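Local coordinates for cell envelope-related transcriptional attenuator domain-containing protein (Streptococcus agalactiae, PDB 3OKZ), which is of unknown function but probably helps attach glycopolymers to the bacterial cell wall, at residues Lys18-Leu23 against Val48-Lys53; Met25-Gly30 against Phe112-Met117; Asp103-Asn108 against Asn272-Glu277; Leu166-Met171 against Gln186-Gln191. All blocks are in the same frame, centred on the assembly; numbering follows the deposited sequence.

Contact 1 (Lys18-Leu23 against Val48-Lys53)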
loop_
_atom_site.group_PDB
_atom_site.type_symbol
_atom_site.label_atom_id
_atom_site.label_comp_id
_atom_site.label_asym_id
_atom_site.label_seq_id
_atom_site.Cartn_x
_atom_site.Cartn_y
_atom_site.Cartn_z
ATOM N N LYS A 18 -4.637 -2.490 -21.027
ATOM C CA LYS A 18 -5.836 -2.915 -20.303
ATOM C C LYS A 18 -5.731 -2.448 -18.843
ATOM O O LYS A 18 -4.636 -2.418 -18.275
ATOM C CB LYS A 18 -5.942 -4.443 -20.360
ATOM C CG LYS A 18 -7.192 -5.023 -19.715
ATOM C CD LYS A 18 -8.472 -4.626 -20.462
ATOM C CE LYS A 18 -9.724 -5.011 -19.667
ATOM N NZ LYS A 18 -10.981 -4.432 -20.228
ATOM N N PRO A 19 -6.867 -2.068 -18.221
ATOM C CA PRO A 19 -6.879 -1.609 -16.825
ATOM C C PRO A 19 -6.157 -2.618 -15.940
ATOM O O PRO A 19 -6.242 -3.825 -16.174
ATOM C CB PRO A 19 -8.364 -1.540 -16.500
ATOM C CG PRO A 19 -8.971 -1.189 -17.800
ATOM C CD PRO A 19 -8.235 -2.078 -18.764
ATOM N N PHE A 20 -5.449 -2.152 -14.920
ATOM C CA PHE A 20 -4.760 -3.119 -14.096
ATOM C C PHE A 20 -4.655 -2.751 -12.630
ATOM O O PHE A 20 -4.960 -1.626 -12.235
ATOM C CB PHE A 20 -3.380 -3.384 -14.678
ATOM C CG PHE A 20 -2.441 -2.219 -14.564
ATOM C CD1 PHE A 20 -1.574 -2.111 -13.477
ATOM C CD2 PHE A 20 -2.412 -1.230 -15.549
ATOM C CE1 PHE A 20 -0.689 -1.037 -13.377
ATOM C CE2 PHE A 20 -1.525 -0.150 -15.455
ATOM C CZ PHE A 20 -0.664 -0.054 -14.371
ATOM N N SER A 21 -4.243 -3.736 -11.832
ATOM C CA SER A 21 -4.075 -3.564 -10.397
ATOM C C SER A 21 -2.648 -3.861 -10.020
ATOM O O SER A 21 -2.050 -4.826 -10.494
ATOM C CB SER A 21 -4.999 -4.498 -9.612
ATOM O OG SER A 21 -4.627 -5.865 -9.740
ATOM N N ILE A 22 -2.101 -3.004 -9.175
ATOM C CA ILE A 22 -0.748 -3.184 -8.703
ATOM C C ILE A 22 -0.759 -2.999 -7.192
ATOM O O ILE A 22 -1.388 -2.079 -6.662
ATOM C CB ILE A 22 0.209 -2.165 -9.351
ATOM C CG1 ILE A 22 1.627 -2.357 -8.810
ATOM C CG2 ILE A 22 -0.295 -0.759 -9.103
ATOM C CD1 ILE A 22 2.663 -1.397 -9.402
ATOM N N LEU A 23 -0.098 -3.916 -6.504
ATOM C CA LEU A 23 0.002 -3.848 -5.063
ATOM C C LEU A 23 1.236 -3.028 -4.803
ATOM O O LEU A 23 2.358 -3.468 -5.083
ATOM C CB LEU A 23 0.186 -5.231 -4.462
ATOM C CG LEU A 23 0.335 -5.212 -2.940
ATOM C CD1 LEU A 23 -0.876 -4.528 -2.338
ATOM C CD2 LEU A 23 0.454 -6.626 -2.411
ATOM N N VAL A 48 -3.617 -0.552 -5.863
ATOM C CA VAL A 48 -3.872 0.514 -6.824
ATOM C C VAL A 48 -4.533 0.023 -8.101
ATOM O O VAL A 48 -4.145 -1.012 -8.653
ATOM C CB VAL A 48 -2.557 1.220 -7.235
ATOM C CG1 VAL A 48 -2.864 2.580 -7.848
ATOM C CG2 VAL A 48 -1.623 1.346 -6.034
ATOM N N THR A 49 -5.527 0.773 -8.567
ATOM C CA THR A 49 -6.219 0.449 -9.812
ATOM C C THR A 49 -5.938 1.583 -10.773
ATOM O O THR A 49 -5.886 2.744 -10.357
ATOM C CB THR A 49 -7.738 0.403 -9.659
ATOM O OG1 THR A 49 -8.209 1.705 -9.306
ATOM C CG2 THR A 49 -8.147 -0.587 -8.609
ATOM N N ILE A 50 -5.753 1.235 -12.046
ATOM C CA ILE A 50 -5.508 2.207 -13.121
ATOM C C ILE A 50 -6.293 1.720 -14.329
ATOM O O ILE A 50 -6.101 0.587 -14.786
ATOM C CB ILE A 50 -4.013 2.291 -13.535
ATOM C CG1 ILE A 50 -3.131 2.577 -12.320
ATOM C CG2 ILE A 50 -3.827 3.394 -14.567
ATOM C CD1 ILE A 50 -2.051 1.535 -12.103
ATOM N N ASN A 51 -7.191 2.562 -14.830
ATOM C CA ASN A 51 -8.006 2.200 -15.985
ATOM C C ASN A 51 -7.788 3.225 -17.083
ATOM O O ASN A 51 -8.373 4.313 -17.060
ATOM C CB ASN A 51 -9.480 2.169 -15.609
ATOM C CG ASN A 51 -10.338 1.607 -16.712
ATOM O OD1 ASN A 51 -10.269 2.054 -17.852
ATOM N ND2 ASN A 51 -11.155 0.619 -16.377
ATOM N N PRO A 52 -6.950 2.886 -18.072
ATOM C CA PRO A 52 -6.639 3.783 -19.190
ATOM C C PRO A 52 -7.886 4.218 -19.949
ATOM O O PRO A 52 -7.954 5.322 -20.499
ATOM C CB PRO A 52 -5.699 2.939 -20.040
ATOM C CG PRO A 52 -6.222 1.551 -19.825
ATOM C CD PRO A 52 -6.432 1.530 -18.331
ATOM N N LYS A 53 -8.873 3.331 -19.951
ATOM C CA LYS A 53 -10.138 3.547 -20.633
ATOM C C LYS A 53 -10.967 4.642 -19.955
ATOM O O LYS A 53 -11.109 5.740 -20.494
ATOM C CB LYS A 53 -10.903 2.217 -20.660
ATOM C CG LYS A 53 -11.997 2.093 -21.694
ATOM C CD LYS A 53 -12.544 0.672 -21.720
ATOM C CE LYS A 53 -13.120 0.262 -20.369
ATOM N NZ LYS A 53 -13.682 -1.116 -20.387
#

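Contact 2 (Met25-Gly30 against Phe112-Met117)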
loop_
_atom_site.group_PDB
_atom_site.type_symbol
_atom_site.label_atom_id
_atom_site.label_comp_id
_atom_site.label_asym_id
_atom_site.label_seq_id
_atom_site.Cartn_x
_atom_site.Cartn_y
_atom_site.Cartn_z
HETATM N N MSE A 25 3.756 -1.356 -2.231
HETATM C CA MSE A 25 4.203 -1.534 -0.850
HETATM C C MSE A 25 5.481 -0.805 -0.462
HETATM O O MSE A 25 6.462 -0.754 -1.220
HETATM C CB MSE A 25 4.425 -2.997 -0.539
HETATM C CG MSE A 25 3.254 -3.890 -0.797
HETATM SE SE MSE A 25 3.829 -5.693 -0.442
HETATM C CE MSE A 25 3.126 -5.874 1.332
ATOM N N GLY A 26 5.444 -0.269 0.754
ATOM C CA GLY A 26 6.569 0.438 1.328
ATOM C C GLY A 26 7.175 -0.527 2.319
ATOM O O GLY A 26 6.539 -0.931 3.305
ATOM N N VAL A 27 8.405 -0.931 2.060
ATOM C CA VAL A 27 9.031 -1.873 2.957
ATOM C C VAL A 27 10.145 -1.278 3.801
ATOM O O VAL A 27 10.982 -0.524 3.310
ATOM C CB VAL A 27 9.613 -3.042 2.185
ATOM C CG1 VAL A 27 10.143 -4.074 3.168
ATOM C CG2 VAL A 27 8.560 -3.633 1.261
ATOM N N ASP A 28 10.140 -1.621 5.081
ATOM C CA ASP A 28 11.183 -1.181 5.990
ATOM C C ASP A 28 12.146 -2.373 6.100
ATOM O O ASP A 28 11.910 -3.331 6.847
ATOM C CB ASP A 28 10.588 -0.832 7.345
ATOM C CG ASP A 28 11.629 -0.390 8.330
ATOM O OD1 ASP A 28 12.565 0.321 7.921
ATOM O OD2 ASP A 28 11.500 -0.742 9.519
ATOM N N THR A 29 13.215 -2.318 5.313
ATOM C CA THR A 29 14.191 -3.392 5.280
ATOM C C THR A 29 15.253 -3.304 6.371
ATOM O O THR A 29 16.103 -4.185 6.482
ATOM C CB THR A 29 14.850 -3.473 3.885
ATOM O OG1 THR A 29 15.404 -2.202 3.537
ATOM C CG2 THR A 29 13.815 -3.850 2.839
ATOM N N GLY A 30 15.208 -2.243 7.172
ATOM C CA GLY A 30 16.152 -2.111 8.271
ATOM C C GLY A 30 17.509 -1.463 8.063
ATOM O O GLY A 30 17.710 -0.680 7.139
ATOM N N PHE A 112 2.936 -5.722 -8.932
ATOM C CA PHE A 112 3.353 -5.546 -7.561
ATOM C C PHE A 112 4.607 -4.689 -7.526
ATOM O O PHE A 112 5.536 -4.875 -8.317
ATOM C CB PHE A 112 3.641 -6.923 -6.962
ATOM C CG PHE A 112 4.654 -6.912 -5.868
ATOM C CD1 PHE A 112 4.271 -6.680 -4.545
ATOM C CD2 PHE A 112 6.003 -7.112 -6.162
ATOM C CE1 PHE A 112 5.214 -6.642 -3.522
ATOM C CE2 PHE A 112 6.962 -7.077 -5.148
ATOM C CZ PHE A 112 6.563 -6.839 -3.822
HETATM N N MSE A 113 4.633 -3.742 -6.602
HETATM C CA MSE A 113 5.796 -2.889 -6.483
HETATM C C MSE A 113 6.146 -2.648 -5.024
HETATM O O MSE A 113 5.275 -2.389 -4.179
HETATM C CB MSE A 113 5.547 -1.558 -7.183
HETATM C CG MSE A 113 6.710 -0.594 -7.068
HETATM SE SE MSE A 113 6.407 1.075 -7.960
HETATM C CE MSE A 113 7.215 0.676 -9.650
ATOM N N GLN A 114 7.432 -2.756 -4.724
ATOM C CA GLN A 114 7.880 -2.518 -3.364
ATOM C C GLN A 114 9.051 -1.563 -3.374
ATOM O O GLN A 114 9.921 -1.648 -4.242
ATOM C CB GLN A 114 8.248 -3.834 -2.673
ATOM C CG GLN A 114 9.461 -4.568 -3.216
ATOM C CD GLN A 114 9.543 -5.978 -2.649
ATOM O OE1 GLN A 114 9.037 -6.254 -1.560
ATOM N NE2 GLN A 114 10.185 -6.872 -3.382
ATOM N N ILE A 115 9.033 -0.636 -2.420
ATOM C CA ILE A 115 10.079 0.371 -2.273
ATOM C C ILE A 115 10.440 0.502 -0.795
ATOM O O ILE A 115 9.556 0.585 0.060
ATOM C CB ILE A 115 9.596 1.738 -2.803
ATOM C CG1 ILE A 115 9.080 1.568 -4.237
ATOM C CG2 ILE A 115 10.740 2.752 -2.775
ATOM C CD1 ILE A 115 8.802 2.868 -4.977
ATOM N N ASN A 116 11.732 0.502 -0.485
ATOM C CA ASN A 116 12.149 0.623 0.909
ATOM C C ASN A 116 12.149 2.080 1.321
ATOM O O ASN A 116 11.924 2.969 0.497
ATOM C CB ASN A 116 13.538 0.017 1.137
ATOM C CG ASN A 116 14.598 0.674 0.305
ATOM O OD1 ASN A 116 14.724 1.894 0.296
ATOM N ND2 ASN A 116 15.374 -0.129 -0.400
HETATM N N MSE A 117 12.430 2.329 2.591
HETATM C CA MSE A 117 12.401 3.687 3.104
HETATM C C MSE A 117 13.336 4.666 2.420
HETATM O O MSE A 117 13.003 5.840 2.289
HETATM C CB MSE A 117 12.630 3.674 4.613
HETATM C CG MSE A 117 11.624 2.789 5.361
HETATM SE SE MSE A 117 9.762 3.276 5.054
HETATM C CE MSE A 117 9.272 1.895 3.795
#

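Contact 3 (Asp103-Asn108 against Asn272-Glu277)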
loop_
_atom_site.group_PDB
_atom_site.type_symbol
_atom_site.label_atom_id
_atom_site.label_comp_id
_atom_site.label_asym_id
_atom_site.label_seq_id
_atom_site.Cartn_x
_atom_site.Cartn_y
_atom_site.Cartn_z
ATOM N N ASP A 103 -6.152 -13.132 -1.731
ATOM C CA ASP A 103 -7.223 -13.865 -1.063
ATOM C C ASP A 103 -8.121 -12.968 -0.229
ATOM O O ASP A 103 -9.291 -13.289 -0.003
ATOM C CB ASP A 103 -6.659 -14.969 -0.175
ATOM C CG ASP A 103 -6.147 -16.150 -0.976
ATOM O OD1 ASP A 103 -6.649 -16.355 -2.113
ATOM O OD2 ASP A 103 -5.257 -16.876 -0.459
ATOM N N LEU A 104 -7.564 -11.853 0.239
ATOM C CA LEU A 104 -8.316 -10.892 1.032
ATOM C C LEU A 104 -9.406 -10.231 0.191
ATOM O O LEU A 104 -10.570 -10.174 0.590
ATOM C CB LEU A 104 -7.381 -9.810 1.573
ATOM C CG LEU A 104 -8.008 -8.442 1.904
ATOM C CD1 LEU A 104 -9.034 -8.575 3.030
ATOM C CD2 LEU A 104 -6.907 -7.467 2.285
ATOM N N LEU A 105 -9.015 -9.729 -0.976
ATOM C CA LEU A 105 -9.948 -9.049 -1.861
ATOM C C LEU A 105 -10.661 -9.928 -2.879
ATOM O O LEU A 105 -11.584 -9.461 -3.539
ATOM C CB LEU A 105 -9.226 -7.941 -2.608
ATOM C CG LEU A 105 -8.569 -6.859 -1.761
ATOM C CD1 LEU A 105 -7.788 -5.926 -2.689
ATOM C CD2 LEU A 105 -9.629 -6.097 -0.974
ATOM N N ASP A 106 -10.246 -11.184 -3.013
ATOM C CA ASP A 106 -10.870 -12.088 -3.982
ATOM C C ASP A 106 -10.644 -11.554 -5.392
ATOM O O ASP A 106 -11.598 -11.249 -6.123
ATOM C CB ASP A 106 -12.375 -12.201 -3.732
ATOM C CG ASP A 106 -13.042 -13.178 -4.673
ATOM O OD1 ASP A 106 -12.576 -14.334 -4.738
ATOM O OD2 ASP A 106 -14.022 -12.800 -5.346
ATOM N N ILE A 107 -9.373 -11.439 -5.765
ATOM C CA ILE A 107 -8.998 -10.915 -7.068
ATOM C C ILE A 107 -7.528 -11.204 -7.341
ATOM O O ILE A 107 -6.730 -11.394 -6.419
ATOM C CB ILE A 107 -9.228 -9.382 -7.117
ATOM C CG1 ILE A 107 -8.975 -8.849 -8.521
ATOM C CG2 ILE A 107 -8.285 -8.680 -6.151
ATOM C CD1 ILE A 107 -9.177 -7.352 -8.630
ATOM N N ASN A 108 -7.176 -11.256 -8.618
ATOM C CA ASN A 108 -5.792 -11.485 -8.998
ATOM C C ASN A 108 -5.174 -10.112 -9.217
ATOM O O ASN A 108 -5.677 -9.282 -9.990
ATOM C CB ASN A 108 -5.720 -12.351 -10.262
ATOM C CG ASN A 108 -6.006 -13.837 -9.972
ATOM O OD1 ASN A 108 -5.973 -14.683 -10.873
ATOM N ND2 ASN A 108 -6.283 -14.152 -8.706
ATOM N N ASN A 272 -15.881 -5.434 -4.857
ATOM C CA ASN A 272 -16.623 -5.110 -6.070
ATOM C C ASN A 272 -16.340 -3.713 -6.619
ATOM O O ASN A 272 -16.353 -3.504 -7.834
ATOM C CB ASN A 272 -18.125 -5.306 -5.813
ATOM C CG ASN A 272 -18.480 -6.761 -5.474
ATOM O OD1 ASN A 272 -19.631 -7.066 -5.158
ATOM N ND2 ASN A 272 -17.490 -7.660 -5.546
ATOM N N ARG A 273 -16.089 -2.761 -5.728
ATOM C CA ARG A 273 -15.777 -1.396 -6.142
ATOM C C ARG A 273 -14.478 -1.494 -6.937
ATOM O O ARG A 273 -14.340 -0.913 -8.019
ATOM C CB ARG A 273 -15.586 -0.507 -4.908
ATOM C CG ARG A 273 -15.474 0.981 -5.189
ATOM C CD ARG A 273 -14.037 1.467 -5.048
ATOM N NE ARG A 273 -13.451 1.110 -3.756
ATOM C CZ ARG A 273 -13.954 1.453 -2.570
ATOM N NH1 ARG A 273 -15.070 2.174 -2.485
ATOM N NH2 ARG A 273 -13.338 1.068 -1.459
ATOM N N ILE A 274 -13.528 -2.249 -6.394
ATOM C CA ILE A 274 -12.245 -2.454 -7.055
ATOM C C ILE A 274 -12.461 -3.270 -8.328
ATOM O O ILE A 274 -11.932 -2.926 -9.387
ATOM C CB ILE A 274 -11.255 -3.201 -6.138
ATOM C CG1 ILE A 274 -10.869 -2.304 -4.962
ATOM C CG2 ILE A 274 -10.034 -3.623 -6.919
ATOM C CD1 ILE A 274 -9.729 -2.853 -4.116
ATOM N N LYS A 275 -13.241 -4.346 -8.225
ATOM C CA LYS A 275 -13.525 -5.193 -9.379
ATOM C C LYS A 275 -14.096 -4.382 -10.542
ATOM O O LYS A 275 -13.690 -4.571 -11.689
ATOM C CB LYS A 275 -14.491 -6.312 -8.986
ATOM C CG LYS A 275 -13.809 -7.447 -8.254
ATOM C CD LYS A 275 -14.782 -8.434 -7.662
ATOM C CE LYS A 275 -14.024 -9.579 -7.010
ATOM N NZ LYS A 275 -14.907 -10.413 -6.159
ATOM N N LYS A 276 -15.029 -3.477 -10.250
ATOM C CA LYS A 276 -15.605 -2.650 -11.300
ATOM C C LYS A 276 -14.498 -1.864 -12.004
ATOM O O LYS A 276 -14.578 -1.611 -13.205
ATOM C CB LYS A 276 -16.632 -1.674 -10.727
ATOM C CG LYS A 276 -17.204 -0.720 -11.776
ATOM C CD LYS A 276 -18.012 0.426 -11.165
ATOM C CE LYS A 276 -19.235 -0.068 -10.400
ATOM N NZ LYS A 276 -20.035 1.050 -9.820
ATOM N N GLU A 277 -13.465 -1.482 -11.254
ATOM C CA GLU A 277 -12.341 -0.719 -11.804
ATOM C C GLU A 277 -11.506 -1.527 -12.786
ATOM O O GLU A 277 -11.083 -1.007 -13.821
ATOM C CB GLU A 277 -11.418 -0.229 -10.685
ATOM C CG GLU A 277 -12.054 0.766 -9.754
ATOM C CD GLU A 277 -12.706 1.899 -10.504
ATOM O OE1 GLU A 277 -12.117 2.356 -11.509
ATOM O OE2 GLU A 277 -13.800 2.339 -10.085
#

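Contact 4 (Leu166-Met171 against Gln186-Gln191)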
loop_
_atom_site.group_PDB
_atom_site.type_symbol
_atom_site.label_atom_id
_atom_site.label_comp_id
_atom_site.label_asym_id
_atom_site.label_seq_id
_atom_site.Cartn_x
_atom_site.Cartn_y
_atom_site.Cartn_z
ATOM N N LEU A 166 9.275 11.042 5.153
ATOM C CA LEU A 166 9.208 9.732 5.786
ATOM C C LEU A 166 8.536 9.882 7.154
ATOM O O LEU A 166 7.582 9.163 7.465
ATOM C CB LEU A 166 10.612 9.143 5.947
ATOM C CG LEU A 166 10.741 7.844 6.751
ATOM C CD1 LEU A 166 9.852 6.782 6.153
ATOM C CD2 LEU A 166 12.181 7.373 6.748
ATOM N N VAL A 167 9.026 10.832 7.953
ATOM C CA VAL A 167 8.479 11.088 9.284
ATOM C C VAL A 167 6.993 11.450 9.208
ATOM O O VAL A 167 6.193 11.009 10.038
ATOM C CB VAL A 167 9.262 12.227 10.009
ATOM C CG1 VAL A 167 8.675 12.470 11.406
ATOM C CG2 VAL A 167 10.741 11.846 10.138
ATOM N N TYR A 168 6.621 12.228 8.196
ATOM C CA TYR A 168 5.240 12.635 8.012
ATOM C C TYR A 168 4.303 11.473 7.708
ATOM O O TYR A 168 3.116 11.521 8.031
ATOM C CB TYR A 168 5.157 13.653 6.884
ATOM C CG TYR A 168 3.777 14.244 6.660
ATOM C CD1 TYR A 168 3.240 15.166 7.551
ATOM C CD2 TYR A 168 3.027 13.897 5.536
ATOM C CE1 TYR A 168 2.001 15.736 7.326
ATOM C CE2 TYR A 168 1.775 14.464 5.305
ATOM C CZ TYR A 168 1.278 15.385 6.200
ATOM O OH TYR A 168 0.067 15.980 5.946
ATOM N N SER A 169 4.816 10.421 7.087
ATOM C CA SER A 169 3.957 9.285 6.766
ATOM C C SER A 169 4.067 8.121 7.743
ATOM O O SER A 169 3.463 7.071 7.527
ATOM C CB SER A 169 4.244 8.793 5.352
ATOM O OG SER A 169 5.615 8.501 5.206
ATOM N N ARG A 170 4.835 8.292 8.813
ATOM C CA ARG A 170 4.956 7.232 9.806
ATOM C C ARG A 170 4.246 7.622 11.102
ATOM O O ARG A 170 3.733 6.768 11.821
ATOM C CB ARG A 170 6.425 6.945 10.105
ATOM C CG ARG A 170 7.097 5.941 9.181
ATOM C CD ARG A 170 8.589 5.888 9.481
ATOM N NE ARG A 170 9.209 4.641 9.048
ATOM C CZ ARG A 170 8.857 3.440 9.493
ATOM N NH1 ARG A 170 7.880 3.323 10.386
ATOM N NH2 ARG A 170 9.480 2.359 9.046
HETATM N N MSE A 171 4.223 8.922 11.389
HETATM C CA MSE A 171 3.602 9.437 12.605
HETATM C C MSE A 171 2.274 8.737 12.851
HETATM O O MSE A 171 1.468 8.561 11.939
HETATM C CB MSE A 171 3.410 10.954 12.503
HETATM C CG MSE A 171 3.116 11.621 13.845
HETATM SE SE MSE A 171 1.352 11.263 14.649
HETATM C CE MSE A 171 0.417 12.841 14.026
ATOM N N GLN A 186 -0.065 8.792 4.412
ATOM C CA GLN A 186 0.714 7.924 3.536
ATOM C C GLN A 186 0.263 8.083 2.085
ATOM O O GLN A 186 1.090 8.148 1.173
ATOM C CB GLN A 186 0.548 6.470 3.952
ATOM C CG GLN A 186 1.550 5.991 4.985
ATOM C CD GLN A 186 1.375 4.516 5.309
ATOM O OE1 GLN A 186 2.170 3.929 6.046
ATOM N NE2 GLN A 186 0.324 3.909 4.757
ATOM N N ARG A 187 -1.052 8.145 1.878
ATOM C CA ARG A 187 -1.624 8.294 0.544
ATOM C C ARG A 187 -1.251 9.649 -0.031
ATOM O O ARG A 187 -0.947 9.782 -1.210
ATOM C CB ARG A 187 -3.148 8.158 0.604
ATOM C CG ARG A 187 -3.668 6.751 0.883
ATOM C CD ARG A 187 -5.171 6.784 1.115
ATOM N NE ARG A 187 -5.546 6.277 2.435
ATOM C CZ ARG A 187 -6.617 6.686 3.108
ATOM N NH1 ARG A 187 -7.410 7.610 2.586
ATOM N NH2 ARG A 187 -6.900 6.176 4.300
ATOM N N GLU A 188 -1.276 10.654 0.822
ATOM C CA GLU A 188 -0.936 12.003 0.427
ATOM C C GLU A 188 0.454 12.062 -0.176
ATOM O O GLU A 188 0.631 12.548 -1.291
ATOM C CB GLU A 188 -0.986 12.912 1.648
ATOM C CG GLU A 188 -0.723 14.375 1.386
ATOM C CD GLU A 188 -0.825 15.176 2.661
ATOM O OE1 GLU A 188 -1.601 14.745 3.548
ATOM O OE2 GLU A 188 -0.148 16.226 2.777
ATOM N N VAL A 189 1.448 11.582 0.564
ATOM C CA VAL A 189 2.816 11.617 0.067
ATOM C C VAL A 189 2.908 10.915 -1.297
ATOM O O VAL A 189 3.555 11.416 -2.215
ATOM C CB VAL A 189 3.812 10.974 1.084
ATOM C CG1 VAL A 189 5.243 11.169 0.617
ATOM C CG2 VAL A 189 3.662 11.625 2.446
ATOM N N ILE A 190 2.246 9.770 -1.439
ATOM C CA ILE A 190 2.282 9.047 -2.702
ATOM C C ILE A 190 1.678 9.878 -3.822
ATOM O O ILE A 190 2.314 10.096 -4.859
ATOM C CB ILE A 190 1.537 7.684 -2.596
ATOM C CG1 ILE A 190 2.509 6.612 -2.116
ATOM C CG2 ILE A 190 0.992 7.248 -3.955
ATOM C CD1 ILE A 190 3.664 6.384 -3.068
ATOM N N GLN A 191 0.457 10.353 -3.605
ATOM C CA GLN A 191 -0.243 11.158 -4.603
ATOM C C GLN A 191 0.532 12.384 -5.033
ATOM O O GLN A 191 0.595 12.691 -6.221
ATOM C CB GLN A 191 -1.604 11.599 -4.069
ATOM C CG GLN A 191 -2.538 10.446 -3.761
ATOM C CD GLN A 191 -3.784 10.907 -3.051
ATOM O OE1 GLN A 191 -4.517 11.756 -3.556
ATOM N NE2 GLN A 191 -4.032 10.355 -1.871
#

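Contact 1 (Lys18-Leu23 against Val48-Lys53)
Val-48 N donates to Ile-22 O over 2.8 Å with a fairly straight N-H...O angle of 164°, and Ile-22 N answers with a bond of 2.9 Å to Val-48 O. The exchange recurs two residues along, where Phe-20 N meets Ile-50 O at 2.8 Å and Ile-50 N meets Phe-20 O at 3.0 Å. These are the hydrogen-bonded pairs of an antiparallel ladder, with Ser-21 and Thr-49 as the non-hydrogen-bonded pair between them. Branched apolar residues suit the buried face: Ile-22 lays CG2 alongside Val-48 CB at 3.5 Å. Phe-20, its CG turned between backbone N and carbonyl carbon (chi1 69°), presents one ring face to Ile-50, whose CB sits 4.0 Å above the ring plane, toward the rim. Beyond the ladder, Pro-19 and Pro-52 cross at nearly a right angle, CG to CD 3.8 Å, and neither has an N-H to extend the pairing. Lys-18 and Lys-53 both form salt bridges with Asp-279, which probably offsets the proximity of their like charges. Strand 111-116 flanks this pair beyond 20-28, strand 56-62 flanks it beyond 41-51, and helix 264-277 packs against the face bearing Thr-49.

Contact 2 (Met25-Gly30 against Phe112-Met117)
Met-25, a selenomethionine, sends CG away from its own carbonyl carbon and bends at the last torsion (chi3 99°), while Phe-112 swings its ring out opposite its backbone N; together these turns put SE beside the ring. SE lies 3.5 Å from Phe-112 CE1, 86° off the ring normal, so this Met-aromatic contact is made at the edge. Methionine, whose sulfur is here replaced by selenium, has the long, flexible side chain needed to meet such a rim.

Behind it the backbones form a parallel ladder. Met-25 N bonds to Met-113 O at 2.7 Å, Ile-115 N to Met-25 O at 2.8 Å, and Val-27 N to Ile-115 O at 2.8 Å. Val-27 rests CG2 on Gln-114 CB at 4.0 Å; the polar end of Gln-114 is held by Tyr-89, which satisfies OE1 on a buried face. Met-117, also selenomethionine, folds back at two torsions, so that CE lies over the backbone at Gly-26 and Val-27, where Gly-26 puts no side chain of its own on that face. Asn-116 is the N-cap of the helix that follows: its OD1 accepts from Gly-119 N, a natural use of a short amide side chain ahead of a helix.

Strand 20-28 runs between 111-116 and 41-51, Gly-26 sharing backbone bonds with Asp-43 and Ser-44 of the latter. Helix 93-105 packs on the side bearing Met-25, Phe-112 and Gln-114, strand 217-219 lies beyond 111-116, and helix 117-126 starts directly after the ladder.

Contact 3 (Asp103-Asn108 against Asn272-Glu277)
The carboxylate of Asp-106 receives the ammonium group of Lys-275 close to its plane rather than over a face: NZ stands 2.7 Å from OD2, on the anti side and only 16° out of the carboxylate plane. This contact is both a hydrogen bond and a salt bridge. Asp-106 holds its carboxylate opposite its backbone N (chi1 -177°), and Lys-275 is stretched out beyond CG, so two backbones well apart are bridged by one long side chain and one short one. Lysine fits because its methylene chain can run through a buried contact and still deliver charge at the end. NZ has a further, weak hydrogen bond to Ser-283.

Beside the salt bridge lies an apolar cluster centred on Ile-274, whose two branches serve different partners. Its CD1 meets Leu-105 CD1 at 3.9 Å, and its CG2 meets Ile-107 CD1 at 4.2 Å; in both pairs the side chains cross at about a right angle. Asp-106 is the first residue to leave the helix, with positive phi (63°); the chain turns there, and Leu-105 and Ile-107 both point toward Ile-274. The nearby C-terminal end of helix 93-105 may add to the attraction felt by the lysine.

The end of helix 93-105 and the turn after it thus pack on helix 264-277, and Leu-105 and Ile-274 both touch Leu-47 of strand 41-51. That gives a helix layer over the mixed sheet of an alpha/beta fold, consistent with the LytR/CpsA/Psr family.

Contact 4 (Leu166-Met171 against Gln186-Gln191)
Tyr-168 OH lies 3.2 Å from both OE1 and OE2 of Glu-188, and any hydrogen bond there is weak, its choice of oxygen left open. The ring and carboxylate planes stand 74° apart, with OE1 near the ring plane. Tyr-168 CG lies opposite its backbone N (chi1 -175°), which points the ring across at the long helix 178-200. At the ring's edge, Val-189 CG2 touches CD2 of Tyr-168 at 3.9 Å, and the same methyl reaches Ser-169 CB at 4.1 Å. The backbones come nearest at Ser-169 and Gln-186, CA to CA 4.8 Å, and Gln-186 CG packs against Ser-169 O, where a small serine permits close approach.

In the next shell, Lys-192 forms a salt bridge with Glu-188 OE2 and helps fix the carboxylate. Ser-169 OG turns back to the carbonyls of its own helix, within reach of Ala-165 O and Leu-166 O. Arg-185 ties the end of that helix to the next by donating NH1 to Tyr-168 O and Met-171 O. Val-132 touches both Tyr-168 and Glu-188. With a lysine beside it, Glu-188 is probably ionised, so the tyrosine hydroxyl would face a negative group whose charge is partly balanced.

Overall arrangement
From the N terminus, contact 1 closes first, folding strand 41-51 back on 20-28. Contact 2 crosses it: the later half of strand 20-28 waits for 111-116, so the two contacts occupy opposite flanks of one strand and are linked by Leu-23 O to Met-113 N, a probable hydrogen bond. Contact 3 starts before contact 2 has closed and crosses it in turn, bringing helix 264-277 to helix 93-105 and, through Glu-277 O and Asn-51 ND2, to the end of contact 1. Contact 4 is nested within the loop of contact 3, on the other side of the chain's centre, and meets contact 2 where Met-117 packs on Leu-166.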